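Local coordinates for protein paenibacillus xanthan lyase (Paenibacillus, PDB 6F2P) that probably cleaves the polysaccharide xanthan by beta-elimination, as a multidomain, calcium-binding lyase of polysaccharide lyase family 8, at residues A238-I241 / F242-G246; V338-D341 / L342-A346; A428-N432 / Y433-G437; R320-K323 / Y324-L328. All blocks are in the same frame, centred on the assembly; numbering follows the deposited sequence.

Contact 1. Residues A238-I241 / F242-G246; sequences ADLI and FILNG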
loop_
_atom_site.group_PDB
_atom_site.type_symbol
_atom_site.label_atom_id
_atom_site.label_comp_id
_atom_site.label_asym_id
_atom_site.label_seq_id
_atom_site.Cartn_x
_atom_site.Cartn_y
_atom_site.Cartn_z
ATOM N N ALA A 238 -17.035 -19.999 -3.918
ATOM C CA ALA A 238 -17.999 -19.841 -4.993
ATOM C C ALA A 238 -18.749 -21.152 -5.234
ATOM O O ALA A 238 -19.921 -21.142 -5.599
ATOM C CB ALA A 238 -17.316 -19.365 -6.264
ATOM N N ASP A 239 -18.079 -22.283 -5.022
ATOM C CA ASP A 239 -18.731 -23.567 -5.240
ATOM C C ASP A 239 -19.702 -23.879 -4.115
ATOM O O ASP A 239 -20.825 -24.305 -4.370
ATOM C CB ASP A 239 -17.721 -24.705 -5.434
ATOM C CG ASP A 239 -17.265 -24.841 -6.879
ATOM O OD1 ASP A 239 -17.762 -24.085 -7.744
ATOM O OD2 ASP A 239 -16.416 -25.714 -7.155
ATOM N N LEU A 240 -19.279 -23.653 -2.876
ATOM C CA LEU A 240 -20.163 -23.880 -1.739
ATOM C C LEU A 240 -21.411 -23.013 -1.801
ATOM O O LEU A 240 -22.516 -23.485 -1.532
ATOM C CB LEU A 240 -19.440 -23.633 -0.427
ATOM C CG LEU A 240 -19.023 -24.912 0.288
ATOM C CD1 LEU A 240 -18.596 -24.586 1.697
ATOM C CD2 LEU A 240 -20.165 -25.915 0.288
ATOM N N ILE A 241 -21.236 -21.747 -2.160
ATOM C CA ILE A 241 -22.375 -20.855 -2.309
ATOM C C ILE A 241 -23.337 -21.392 -3.363
ATOM O O ILE A 241 -24.545 -21.441 -3.133
ATOM C CB ILE A 241 -21.937 -19.421 -2.654
ATOM C CG1 ILE A 241 -21.369 -18.730 -1.418
ATOM C CG2 ILE A 241 -23.097 -18.614 -3.210
ATOM C CD1 ILE A 241 -20.527 -17.523 -1.770
ATOM N N PHE A 242 -22.792 -21.816 -4.501
ATOM C CA PHE A 242 -23.607 -22.311 -5.607
ATOM C C PHE A 242 -24.404 -23.563 -5.241
ATOM O O PHE A 242 -25.585 -23.663 -5.561
ATOM C CB PHE A 242 -22.734 -22.590 -6.825
ATOM C CG PHE A 242 -23.463 -23.252 -7.955
ATOM C CD1 PHE A 242 -24.160 -22.499 -8.881
ATOM C CD2 PHE A 242 -23.434 -24.637 -8.109
ATOM C CE1 PHE A 242 -24.830 -23.106 -9.932
ATOM C CE2 PHE A 242 -24.102 -25.252 -9.160
ATOM C CZ PHE A 242 -24.801 -24.484 -10.071
ATOM N N ILE A 243 -23.754 -24.520 -4.585
ATOM C CA ILE A 243 -24.406 -25.771 -4.202
ATOM C C ILE A 243 -25.529 -25.529 -3.192
ATOM O O ILE A 243 -26.665 -25.993 -3.363
ATOM C CB ILE A 243 -23.379 -26.778 -3.613
ATOM C CG1 ILE A 243 -22.307 -27.106 -4.648
ATOM C CG2 ILE A 243 -24.056 -28.065 -3.144
ATOM C CD1 ILE A 243 -21.061 -27.731 -4.064
ATOM N N LEU A 244 -25.201 -24.780 -2.146
ATOM C CA LEU A 244 -26.117 -24.572 -1.039
ATOM C C LEU A 244 -27.225 -23.582 -1.376
ATOM O O LEU A 244 -28.238 -23.519 -0.682
ATOM C CB LEU A 244 -25.341 -24.086 0.178
ATOM C CG LEU A 244 -24.313 -25.102 0.663
ATOM C CD1 LEU A 244 -23.494 -24.526 1.810
ATOM C CD2 LEU A 244 -25.022 -26.367 1.086
ATOM N N ASN A 245 -27.023 -22.822 -2.449
ATOM C CA ASN A 245 -27.897 -21.705 -2.797
ATOM C C ASN A 245 -29.347 -22.107 -2.993
ATOM O O ASN A 245 -29.647 -23.002 -3.770
ATOM C CB ASN A 245 -27.381 -21.017 -4.058
ATOM C CG ASN A 245 -28.292 -19.911 -4.534
ATOM O OD1 ASN A 245 -28.759 -19.934 -5.673
ATOM N ND2 ASN A 245 -28.554 -18.932 -3.663
ATOM N N GLY A 246 -30.244 -21.435 -2.281
ATOM C CA GLY A 246 -31.658 -21.738 -2.377
ATOM C C GLY A 246 -32.125 -22.765 -1.361
ATOM O O GLY A 246 -33.326 -22.920 -1.147
#
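L240 and L244 meet one turn apart near the C-terminal end of alpha-helix 229-244, part of the N-terminal alpha-helical domain of this family 8 lyase. Backbone bonds of the i to i+4 kind define the turn: F242 N to A238 O at 3.1 Å, I243 N to D239 O at 2.9 Å and L244 N to L240 O at 3.0 Å. The second is directed nearly along the C=O axis, with an N-H...O angle of 164°, whereas F242 N stands above the carbonyl plane of A238. Regular geometry ends at N245, the first residue with non-helical backbone angles.

Apolar packing runs along one flank. The two leucines lie side by side and point the same way, L240 CD2 being 3.9 Å from L244 CD1. I243 lays its longer branch back over the preceding turn: CG1 stands beside the backbone N (chi1 -61°), which brings CD1 to 3.4 Å from D239 O. I243 also meets Y13 and M16 of helix 4-18 and I183 of helix 168-184. With an alanine at I243, the loss of CG1, CG2 and CD1 would probably leave Y13, M16 and I183 without their apolar partner and take the covering methylene and methyl from beside D239 O.

Charged groups gather on the F242 flank. The F242 ring forms cation-pi contacts with K12 and R305. K12 also reaches the helix end, its NZ hydrogen-bonding both F242 O and I243 O.

Contact 2. Residues V338-D341 / L342-A346; sequences VSID and LIIAA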
loop_
_atom_site.group_PDB
_atom_site.type_symbol
_atom_site.label_atom_id
_atom_site.label_comp_id
_atom_site.label_asym_id
_atom_site.label_seq_id
_atom_site.Cartn_x
_atom_site.Cartn_y
_atom_site.Cartn_z
ATOM N N VAL A 338 -11.651 -27.303 -18.356
ATOM C CA VAL A 338 -12.706 -27.441 -17.356
ATOM C C VAL A 338 -13.645 -28.612 -17.605
ATOM O O VAL A 338 -13.567 -29.297 -18.630
ATOM C CB VAL A 338 -13.565 -26.175 -17.289
ATOM C CG1 VAL A 338 -12.697 -24.981 -16.966
ATOM C CG2 VAL A 338 -14.292 -25.978 -18.602
ATOM N N SER A 339 -14.551 -28.817 -16.656
ATOM C CA SER A 339 -15.496 -29.919 -16.725
ATOM C C SER A 339 -16.566 -29.635 -17.764
ATOM O O SER A 339 -16.687 -28.503 -18.258
ATOM C CB SER A 339 -16.158 -30.122 -15.370
ATOM O OG SER A 339 -17.008 -29.026 -15.070
ATOM N N ILE A 340 -17.350 -30.661 -18.082
ATOM C CA ILE A 340 -18.399 -30.527 -19.078
ATOM C C ILE A 340 -19.385 -29.460 -18.641
ATOM O O ILE A 340 -19.769 -28.603 -19.431
ATOM C CB ILE A 340 -19.118 -31.863 -19.329
ATOM C CG1 ILE A 340 -18.163 -32.836 -20.022
ATOM C CG2 ILE A 340 -20.371 -31.650 -20.177
ATOM C CD1 ILE A 340 -18.669 -34.257 -20.097
ATOM N N ASP A 341 -19.762 -29.508 -17.369
ATOM C CA ASP A 341 -20.677 -28.541 -16.784
ATOM C C ASP A 341 -20.274 -27.110 -17.118
ATOM O O ASP A 341 -21.097 -26.303 -17.563
ATOM C CB ASP A 341 -20.701 -28.712 -15.271
ATOM C CG ASP A 341 -21.983 -28.220 -14.662
ATOM O OD1 ASP A 341 -23.023 -28.282 -15.354
ATOM O OD2 ASP A 341 -21.952 -27.770 -13.498
ATOM N N LEU A 342 -18.998 -26.807 -16.910
ATOM C CA LEU A 342 -18.489 -25.476 -17.202
ATOM C C LEU A 342 -18.387 -25.209 -18.697
ATOM O O LEU A 342 -18.564 -24.072 -19.128
ATOM C CB LEU A 342 -17.144 -25.255 -16.519
ATOM C CG LEU A 342 -17.294 -25.084 -15.013
ATOM C CD1 LEU A 342 -15.971 -25.280 -14.311
ATOM C CD2 LEU A 342 -17.873 -23.706 -14.730
ATOM N N ILE A 343 -18.104 -26.247 -19.486
ATOM C CA ILE A 343 -18.075 -26.105 -20.937
ATOM C C ILE A 343 -19.445 -25.648 -21.405
ATOM O O ILE A 343 -19.578 -24.736 -22.229
ATOM C CB ILE A 343 -17.756 -27.427 -21.621
ATOM C CG1 ILE A 343 -16.333 -27.861 -21.281
ATOM C CG2 ILE A 343 -17.939 -27.302 -23.124
ATOM C CD1 ILE A 343 -15.920 -29.128 -21.939
ATOM N N ILE A 344 -20.468 -26.280 -20.845
ATOM C CA ILE A 344 -21.840 -25.940 -21.167
ATOM C C ILE A 344 -22.126 -24.497 -20.788
ATOM O O ILE A 344 -22.602 -23.716 -21.618
ATOM C CB ILE A 344 -22.806 -26.878 -20.454
ATOM C CG1 ILE A 344 -22.596 -28.311 -20.954
ATOM C CG2 ILE A 344 -24.235 -26.434 -20.685
ATOM C CD1 ILE A 344 -23.296 -29.349 -20.115
ATOM N N ALA A 345 -21.813 -24.142 -19.544
ATOM C CA ALA A 345 -22.005 -22.774 -19.059
ATOM C C ALA A 345 -21.232 -21.772 -19.904
ATOM O O ALA A 345 -21.771 -20.746 -20.299
ATOM C CB ALA A 345 -21.600 -22.655 -17.606
ATOM N N ALA A 346 -19.972 -22.079 -20.189
ATOM C CA ALA A 346 -19.116 -21.178 -20.955
ATOM C C ALA A 346 -19.639 -20.979 -22.363
ATOM O O ALA A 346 -19.695 -19.858 -22.849
ATOM C CB ALA A 346 -17.689 -21.707 -21.000
#
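V338 lays CG2 over the first turn of helix 340-351, 3.6 Å from L342 CB and 3.9 Å from I343 CG1. Its side chain crosses that of L342 at about a right angle. CG2 stands between the backbone N and the carbonyl carbon, and this methyl touches both L342 and I343. Because S339 is the N-cap residue, V338 stands just before the cap and I343 four residues after it, the spacing of a hydrophobic staple. S339 OG lies 4.0 Å from L342 CG, and S339 O accepts I343 N at 2.9 Å within its carbonyl plane. The ladder continues with I344 N to I340 O at 2.8 Å and A345 N to D341 O at 3.0 Å. Beside these bonds, I340 CG2 packs on I344 CD1 at 3.7 Å.

The apolar residues serve two neighbours: I340 and I343 touch helix 28-46, while V338, L342 and A345 touch helix 292-307. D341 OD2 forms a salt bridge with R305 of the latter. The chemistry is therefore that of a helix start closed by hydrocarbon contacts, where the carboxylate of D341, in the first turn, would probably be stabilised by the helix dipole as well as by R305.

Contact 3. Residues A428-N432 / Y433-G437; sequences ATVDN and YRLPG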
loop_
_atom_site.group_PDB
_atom_site.type_symbol
_atom_site.label_atom_id
_atom_site.label_comp_id
_atom_site.label_asym_id
_atom_site.label_seq_id
_atom_site.Cartn_x
_atom_site.Cartn_y
_atom_site.Cartn_z
ATOM N N ALA A 428 10.899 -20.951 -17.509
ATOM C CA ALA A 428 11.906 -22.011 -17.468
ATOM C C ALA A 428 13.089 -21.713 -18.379
ATOM O O ALA A 428 14.062 -22.469 -18.400
ATOM C CB ALA A 428 11.286 -23.365 -17.813
ATOM N N THR A 429 13.005 -20.611 -19.120
ATOM C CA THR A 429 14.053 -20.235 -20.071
ATOM C C THR A 429 14.666 -18.862 -19.806
ATOM O O THR A 429 15.847 -18.659 -20.081
ATOM C CB THR A 429 13.532 -20.238 -21.517
ATOM O OG1 THR A 429 12.284 -19.539 -21.565
ATOM C CG2 THR A 429 13.330 -21.658 -22.022
ATOM N N VAL A 430 13.865 -17.922 -19.294
ATOM C CA VAL A 430 14.325 -16.548 -19.060
ATOM C C VAL A 430 15.520 -16.489 -18.102
ATOM O O VAL A 430 15.674 -17.343 -17.228
ATOM C CB VAL A 430 13.180 -15.638 -18.523
ATOM C CG1 VAL A 430 12.845 -15.981 -17.079
ATOM C CG2 VAL A 430 13.556 -14.168 -18.628
ATOM N N ASP A 431 16.382 -15.496 -18.281
ATOM C CA ASP A 431 17.465 -15.282 -17.335
ATOM C C ASP A 431 16.901 -14.637 -16.064
ATOM O O ASP A 431 16.667 -13.422 -16.022
ATOM C CB ASP A 431 18.552 -14.402 -17.950
ATOM C CG ASP A 431 19.727 -14.196 -17.014
ATOM O OD1 ASP A 431 19.653 -14.671 -15.854
ATOM O OD2 ASP A 431 20.721 -13.549 -17.431
ATOM N N ASN A 432 16.690 -15.451 -15.032
ATOM C CA ASN A 432 16.113 -14.972 -13.776
ATOM C C ASN A 432 17.034 -14.056 -12.979
ATOM O O ASN A 432 16.653 -13.560 -11.916
ATOM C CB ASN A 432 15.655 -16.141 -12.898
ATOM C CG ASN A 432 14.360 -16.753 -13.381
ATOM O OD1 ASN A 432 14.362 -17.764 -14.081
ATOM N ND2 ASN A 432 13.242 -16.134 -13.019
ATOM N N TYR A 433 18.244 -13.837 -13.483
ATOM C CA TYR A 433 19.143 -12.861 -12.877
ATOM C C TYR A 433 18.883 -11.463 -13.445
ATOM O O TYR A 433 19.358 -10.462 -12.905
ATOM C CB TYR A 433 20.602 -13.258 -13.088
ATOM C CG TYR A 433 20.992 -14.573 -12.443
ATOM C CD1 TYR A 433 21.149 -14.678 -11.066
ATOM C CD2 TYR A 433 21.226 -15.706 -13.213
ATOM C CE1 TYR A 433 21.510 -15.879 -10.477
ATOM C CE2 TYR A 433 21.588 -16.906 -12.636
ATOM C CZ TYR A 433 21.730 -16.992 -11.268
ATOM O OH TYR A 433 22.092 -18.197 -10.689
ATOM N N ARG A 434 18.107 -11.413 -14.525
ATOM C CA ARG A 434 17.806 -10.175 -15.229
ATOM C C ARG A 434 16.328 -10.043 -15.553
ATOM O O ARG A 434 15.954 -9.927 -16.725
ATOM C CB ARG A 434 18.607 -10.099 -16.529
ATOM C CG ARG A 434 20.101 -9.942 -16.302
ATOM C CD ARG A 434 20.852 -9.692 -17.599
ATOM N NE ARG A 434 22.233 -9.301 -17.327
ATOM C CZ ARG A 434 23.254 -9.524 -18.151
ATOM N NH1 ARG A 434 23.049 -10.139 -19.304
ATOM N NH2 ARG A 434 24.477 -9.128 -17.820
ATOM N N LEU A 435 15.492 -10.062 -14.518
ATOM C CA LEU A 435 14.059 -9.839 -14.677
ATOM C C LEU A 435 13.742 -8.347 -14.925
ATOM O O LEU A 435 14.333 -7.457 -14.292
ATOM C CB LEU A 435 13.318 -10.348 -13.441
ATOM C CG LEU A 435 13.411 -11.856 -13.213
ATOM C CD1 LEU A 435 12.659 -12.291 -11.953
ATOM C CD2 LEU A 435 12.888 -12.586 -14.439
ATOM N N PRO A 436 12.795 -8.066 -15.844
ATOM C CA PRO A 436 12.511 -6.690 -16.286
ATOM C C PRO A 436 12.199 -5.729 -15.146
ATOM O O PRO A 436 11.522 -6.091 -14.177
ATOM C CB PRO A 436 11.276 -6.847 -17.171
ATOM C CG PRO A 436 11.327 -8.280 -17.641
ATOM C CD PRO A 436 11.929 -9.057 -16.509
ATOM N N GLY A 437 12.719 -4.514 -15.256
ATOM C CA GLY A 437 12.394 -3.460 -14.314
ATOM C C GLY A 437 13.268 -3.451 -13.081
ATOM O O GLY A 437 13.436 -2.411 -12.446
HETATM O O HOH W 1 20.891 -12.470 -19.830
#
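D431 reaches forward to Y433 and R434 in a type I beta turn, D431 to R434, that also contains an Asx turn, in the loop between helix 426-429 and strand 439-441 of the super-sandwich domain. From CB the side chain leaves with CG anti to the backbone N (chi1 -178°), which carries the carboxylate alongside the following residues. CG comes 3.8 Å from Y433 N. OD1 accepts that N-H at 2.9 Å, met from above the carboxylate plane with an N-H...O angle of 154°, and also sits at the edge of the Y433 ring. Carboxylate and ring planes are 78° apart. OD2 passes 3.8 Å from R434 CG and accepts a hydrogen bond from a water at 2.6 Å; the same water accepts one from R434 NH1. D431 OD2 and R434 NE, 4.5 Å apart, are too far for a salt bridge, and no N-H points at the oxygen. R434 instead pairs with E509, while the Y433 ring stacks on W405.

The backbone closes the beta turn through R434 N to D431 O at 2.9 Å. An alanine at D431 would probably leave Y433 N without its side-chain acceptor and break the water bridge to R434, so that the turn would be held less firmly. Beyond it, the L435 side chain crosses that of N432 obliquely, with CD2 3.8 Å from N432 ND2 and 4.3 Å from V430 CG1.

Contact 4. Residues R320-K323 / Y324-L328; sequences RMVK and YWLLL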
loop_
_atom_site.group_PDB
_atom_site.type_symbol
_atom_site.label_atom_id
_atom_site.label_comp_id
_atom_site.label_asym_id
_atom_site.label_seq_id
_atom_site.Cartn_x
_atom_site.Cartn_y
_atom_site.Cartn_z
ATOM N N ARG A 320 -20.226 -10.586 -18.610
ATOM C CA ARG A 320 -19.651 -9.747 -19.649
ATOM C C ARG A 320 -18.137 -9.870 -19.667
ATOM O O ARG A 320 -17.530 -9.935 -20.728
ATOM C CB ARG A 320 -20.067 -8.281 -19.480
ATOM C CG ARG A 320 -21.523 -8.010 -19.830
ATOM C CD ARG A 320 -21.809 -6.522 -19.957
ATOM N NE ARG A 320 -21.338 -5.974 -21.225
ATOM C CZ ARG A 320 -20.771 -4.779 -21.364
ATOM N NH1 ARG A 320 -20.587 -4.000 -20.305
ATOM N NH2 ARG A 320 -20.376 -4.368 -22.561
ATOM N N MET A 321 -17.520 -9.903 -18.496
ATOM C CA MET A 321 -16.072 -9.973 -18.468
ATOM C C MET A 321 -15.587 -11.374 -18.881
ATOM O O MET A 321 -14.629 -11.507 -19.651
ATOM C CB MET A 321 -15.520 -9.509 -17.111
ATOM C CG MET A 321 -15.855 -10.402 -15.930
ATOM S SD MET A 321 -15.123 -9.804 -14.392
ATOM C CE MET A 321 -16.257 -8.495 -13.944
ATOM N N VAL A 322 -16.269 -12.412 -18.403
ATOM C CA VAL A 322 -15.941 -13.777 -18.799
ATOM C C VAL A 322 -16.122 -13.983 -20.306
ATOM O O VAL A 322 -15.289 -14.625 -20.951
ATOM C CB VAL A 322 -16.742 -14.822 -17.991
ATOM C CG1 VAL A 322 -16.598 -16.223 -18.585
ATOM C CG2 VAL A 322 -16.274 -14.828 -16.560
ATOM N N LYS A 323 -17.187 -13.425 -20.874
ATOM C CA LYS A 323 -17.387 -13.539 -22.314
ATOM C C LYS A 323 -16.209 -12.946 -23.070
ATOM O O LYS A 323 -15.662 -13.589 -23.969
ATOM C CB LYS A 323 -18.684 -12.866 -22.766
ATOM C CG LYS A 323 -19.004 -13.105 -24.242
ATOM C CD LYS A 323 -20.478 -12.906 -24.542
ATOM C CE LYS A 323 -20.809 -13.345 -25.962
ATOM N NZ LYS A 323 -22.272 -13.279 -26.263
ATOM N N TYR A 324 -15.831 -11.727 -22.691
ATOM C CA TYR A 324 -14.675 -11.027 -23.250
ATOM C C TYR A 324 -13.450 -11.921 -23.296
ATOM O O TYR A 324 -12.823 -12.072 -24.345
ATOM C CB TYR A 324 -14.360 -9.774 -22.421
ATOM C CG TYR A 324 -13.134 -9.000 -22.873
ATOM C CD1 TYR A 324 -13.114 -8.344 -24.099
ATOM C CD2 TYR A 324 -12.007 -8.907 -22.069
ATOM C CE1 TYR A 324 -11.999 -7.624 -24.518
ATOM C CE2 TYR A 324 -10.886 -8.189 -22.478
ATOM C CZ TYR A 324 -10.891 -7.547 -23.704
ATOM O OH TYR A 324 -9.789 -6.830 -24.132
ATOM N N TRP A 325 -13.125 -12.522 -22.156
ATOM C CA TRP A 325 -11.958 -13.382 -22.055
ATOM C C TRP A 325 -12.089 -14.672 -22.869
ATOM O O TRP A 325 -11.095 -15.193 -23.380
ATOM C CB TRP A 325 -11.677 -13.726 -20.594
ATOM C CG TRP A 325 -11.278 -12.546 -19.754
ATOM C CD1 TRP A 325 -10.506 -11.478 -20.136
ATOM C CD2 TRP A 325 -11.634 -12.313 -18.381
ATOM N NE1 TRP A 325 -10.358 -10.603 -19.082
ATOM C CE2 TRP A 325 -11.043 -11.090 -17.998
ATOM C CE3 TRP A 325 -12.397 -13.019 -17.441
ATOM C CZ2 TRP A 325 -11.190 -10.565 -16.714
ATOM C CZ3 TRP A 325 -12.544 -12.495 -16.171
ATOM C CH2 TRP A 325 -11.943 -11.282 -15.817
ATOM N N LEU A 326 -13.302 -15.202 -22.977
ATOM C CA LEU A 326 -13.507 -16.466 -23.687
ATOM C C LEU A 326 -13.368 -16.253 -25.181
ATOM O O LEU A 326 -12.832 -17.101 -25.890
ATOM C CB LEU A 326 -14.877 -17.053 -23.378
ATOM C CG LEU A 326 -15.049 -17.707 -22.013
ATOM C CD1 LEU A 326 -16.519 -17.996 -21.744
ATOM C CD2 LEU A 326 -14.236 -18.983 -21.965
ATOM N N LEU A 327 -13.849 -15.106 -25.651
ATOM C CA LEU A 327 -13.750 -14.737 -27.058
ATOM C C LEU A 327 -12.293 -14.540 -27.483
ATOM O O LEU A 327 -11.937 -14.716 -28.652
ATOM C CB LEU A 327 -14.553 -13.456 -27.314
ATOM C CG LEU A 327 -16.069 -13.603 -27.181
ATOM C CD1 LEU A 327 -16.721 -12.250 -27.089
ATOM C CD2 LEU A 327 -16.632 -14.386 -28.354
ATOM N N LEU A 328 -11.454 -14.164 -26.525
ATOM C CA LEU A 328 -10.047 -13.951 -26.806
ATOM C C LEU A 328 -9.313 -15.271 -26.825
ATOM O O LEU A 328 -8.256 -15.382 -27.440
ATOM C CB LEU A 328 -9.426 -13.022 -25.765
ATOM C CG LEU A 328 -9.901 -11.573 -25.841
ATOM C CD1 LEU A 328 -9.401 -10.779 -24.657
ATOM C CD2 LEU A 328 -9.434 -10.941 -27.123
#
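K323 O accepts the N-H of L327 at 2.9 Å with an N-H...O angle of 161°, one of four successive i to i+4 bonds in helix 312-328. The others join Y324 N to R320 O, W325 N to M321 O and L326 N to V322 O. M321 O has a second neighbour as well: it lies 3.2 Å above one face of the W325 indole, offset toward the rim.

The M321 side chain follows the same ring. CG sits between the backbone N and the carbonyl carbon (chi1 67°), which lets the chain run side by side with W325. SD comes 3.8 Å from W325 CH2 and 4.7 Å from the centroid of the six-membered ring, 52° off its normal, an oblique Met-aromatic contact. One residue on, V322 CG1 packs against L326 CD1 at 3.6 Å, the two side chains pointing the same way. K323 CG meets L327 CD1 at 3.7 Å, and beyond it the extended chain delivers the ammonium group to V355 O, with a weak bond to L349 O. This buried lysine is thus held by its tip at backbone carbonyls.

V322 and L326 face helices 292-307 and 340-351, while M321 turns to helix 256-267. Helix-on-helix packing of this kind is consistent with the alpha/alpha toroid that forms the N-terminal domain of family 8 lyases.

Contacts 1, 4 and 2 follow one another along the chain on helices 229-244, 312-328 and 340-351, and contact 3 comes last, in the super-sandwich domain. Contacts 2 and 4 touch, L326 CD1 lying 3.8 Å from A346 O, with centres about 14 Å apart. Contact 1 is about 17 Å from contact 2 between centres without touching it, yet R305 of helix 292-307 bridges them, meeting F242 in one and D341 in the other. Contact 3 is more remote, its centre about 30 Å from that of contact 4. Three contacts thus describe one helical assembly, while contact 3 shapes a turn in the beta-rich part of the lyase.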